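Local coordinates for ribonuclease T2 (Homo sapiens, PDB 3T0O), which cleaves single-stranded RNA, preferentially between purine and uridine residues, and so degrades microbial RNA for sensing by the innate immune receptor TLR8, at residues T22-E25 with D30-D33. Residues are numbered along the deposited sequence; the frame is centred on the assembly and turned at random.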
ATOM      1  N   THR A  22      10.141   6.919  -1.902  1.00  9.46           N
ATOM      2  CA  THR A  22      10.363   7.070  -0.466  1.00  8.76           C
ATOM      3  C   THR A  22      10.750   5.814   0.261  1.00  8.69           C
ATOM      4  O   THR A  22      11.711   5.837   1.081  1.00 11.78           O
ATOM      5  CB  THR A  22       9.132   7.622   0.179  1.00  9.04           C
ATOM      6  OG1 THR A  22       8.879   8.898  -0.402  1.00 11.23           O
ATOM      7  CG2 THR A  22       9.287   7.810   1.701  1.00 11.02           C
ATOM      8  N   VAL A  23      10.054   4.728   0.007  1.00  9.61           N
ATOM      9  CA  VAL A  23      10.254   3.540   0.805  1.00  9.14           C
ATOM     10  C   VAL A  23      11.406   2.636   0.372  1.00 10.07           C
ATOM     11  O   VAL A  23      11.859   1.781   1.180  1.00 11.57           O
ATOM     12  CB  VAL A  23       8.954   2.744   1.019  1.00  8.09           C
ATOM     13  CG1 VAL A  23       7.848   3.615   1.735  1.00 10.70           C
ATOM     14  CG2 VAL A  23       8.435   2.129  -0.296  1.00  9.00           C
ATOM     15  N   CYS A  24      11.798   2.756  -0.883  1.00  9.84           N
ATOM     16  CA  CYS A  24      12.922   1.951  -1.363  1.00  9.28           C
ATOM     17  C   CYS A  24      14.114   2.121  -0.443  1.00 11.99           C
ATOM     18  O   CYS A  24      14.467   3.229   0.000  1.00 13.17           O
ATOM     19  CB  CYS A  24      13.280   2.459  -2.763  1.00  9.45           C
ATOM     20  SG  CYS A  24      12.251   1.710  -4.033  1.00 12.60           S
ATOM     21  N   GLU A  25      14.806   1.010  -0.235  1.00 12.56           N
ATOM     22  CA  GLU A  25      15.957   0.992   0.698  1.00 14.42           C
ATOM     23  C   GLU A  25      17.245   0.699   0.041  1.00 14.90           C
ATOM     24  O   GLU A  25      18.306   0.971   0.597  1.00 19.20           O
ATOM     25  CB  GLU A  25      15.707  -0.100   1.758  1.00 12.67           C
ATOM     26  CG  GLU A  25      14.548   0.287   2.641  1.00 14.25           C
ATOM     27  CD  GLU A  25      14.413  -0.565   3.928  1.00 17.68           C
ATOM     28  OE1 GLU A  25      15.238  -1.472   4.149  1.00 17.66           O
ATOM     29  OE2 GLU A  25      13.412  -0.333   4.640  1.00 19.53           O
ATOM     30  N   ASP A  30      13.356  -3.907  -8.016  1.00 13.46           N
ATOM     31  CA  ASP A  30      12.251  -2.985  -8.253  1.00 14.52           C
ATOM     32  C   ASP A  30      12.588  -1.524  -7.845  1.00 15.69           C
ATOM     33  O   ASP A  30      11.927  -0.579  -8.331  1.00 15.65           O
ATOM     34  CB  ASP A  30      10.979  -3.484  -7.513  1.00 16.46           C
ATOM     35  CG  ASP A  30      10.347  -4.718  -8.170  1.00 17.94           C
ATOM     36  OD1 ASP A  30      10.462  -4.866  -9.386  1.00 24.53           O
ATOM     37  OD2 ASP A  30       9.867  -5.615  -7.422  1.00 21.02           O
ATOM     38  N   CYS A  31      13.578  -1.333  -6.971  1.00 13.22           N
ATOM     39  CA  CYS A  31      14.025  -0.037  -6.531  1.00 13.22           C
ATOM     40  C   CYS A  31      15.230   0.492  -7.299  1.00 14.29           C
ATOM     41  O   CYS A  31      15.743   1.588  -6.981  1.00 16.97           O
ATOM     42  CB  CYS A  31      14.392  -0.095  -5.002  1.00 12.34           C
ATOM     43  SG  CYS A  31      12.900  -0.226  -4.075  1.00 12.30           S
ATOM     44  N   ARG A  32      15.690  -0.223  -8.322  1.00 14.09           N
ATOM     45  CA  ARG A  32      16.792   0.360  -9.088  1.00 18.55           C
ATOM     46  C   ARG A  32      16.369   1.622  -9.816  1.00 20.34           C
ATOM     47  O   ARG A  32      17.087   2.618  -9.793  1.00 22.47           O
ATOM     48  CB  ARG A  32      17.401  -0.692  -9.966  1.00 18.15           C
ATOM     49  CG  ARG A  32      18.544  -0.119 -10.740  1.00 19.73           C
ATOM     50  CD  ARG A  32      19.351  -1.205 -11.334  1.00 23.99           C
ATOM     51  NE  ARG A  32      19.977  -2.119 -10.366  1.00 21.80           N
ATOM     52  CZ  ARG A  32      21.126  -1.939  -9.729  1.00 24.27           C
ATOM     53  NH1 ARG A  32      21.832  -0.830  -9.851  1.00 26.60           N
ATOM     54  NH2 ARG A  32      21.573  -2.919  -8.943  1.00 23.40           N
ATOM     55  N   ASP A  33      15.204   1.573 -10.445  1.00 21.03           N
ATOM     56  CA  ASP A  33      14.523   2.750 -10.935  1.00 21.33           C
ATOM     57  C   ASP A  33      13.129   2.662 -10.318  1.00 18.56           C
ATOM     58  O   ASP A  33      12.283   1.979 -10.872  1.00 21.35           O
ATOM     59  CB  ASP A  33      14.477   2.675 -12.488  1.00 23.96           C
ATOM     60  CG  ASP A  33      15.889   2.742 -13.137  1.00 31.93           C
ATOM     61  OD1 ASP A  33      16.538   3.818 -13.053  1.00 36.19           O
ATOM     62  OD2 ASP A  33      16.345   1.713 -13.712  1.00 38.64           O
TER
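The disulfide between Cys24 and Cys31 closes a short loop between helix 20-23 and strand 39-45 of the RNase T2 fold, in the part of the chain that leads toward the predicted active-site residue His41. Cys24 SG and Cys31 SG are covalently joined at 2.0 Å, and the CB-SG-SG-CB torsion of -78° gives the bridge a left-handed twist of ordinary, relaxed size. Both cysteines turn the sulfur back beside their own backbone N, opposite the carbonyl carbon (chi1 -84° in Cys24 and -72° in Cys31), and the two CB-SG bonds are turned nearly at right angles about the S-S bond, each CB 3.0 Å from the SG of the partner cysteine. The link draws Cys24 CA and Cys31 CA to 5.6 Å from each other, with Cys24 CB 3.6 Å from Cys31 CB. Contact across the two segments is almost wholly this bridge: beyond it, the backbone N of Glu25 comes within a loose 4.5 Å of Cys31 SG. Cys24 is the residue at which the chain leaves helical geometry, whereas Cys31 belongs to a 3-10 turn, so the bond pins a helix end to a turn across six intervening residues. Glu25 and Asp30 tie the neighbouring chain to other parts of the fold. Glu25 makes a salt bridge through OE2 to Arg212 NE; Asp30 OD2 pairs with Arg83 NE and also accepts a hydrogen bond from the backbone N of Asp75. On the helix side, Thr22 OG1 is hydrogen-bonded to Ile172 O of strand 171-180, while Val23 and Cys31 rest on Val76 and Ser79 in the loop between helices 66-72 and 84-98.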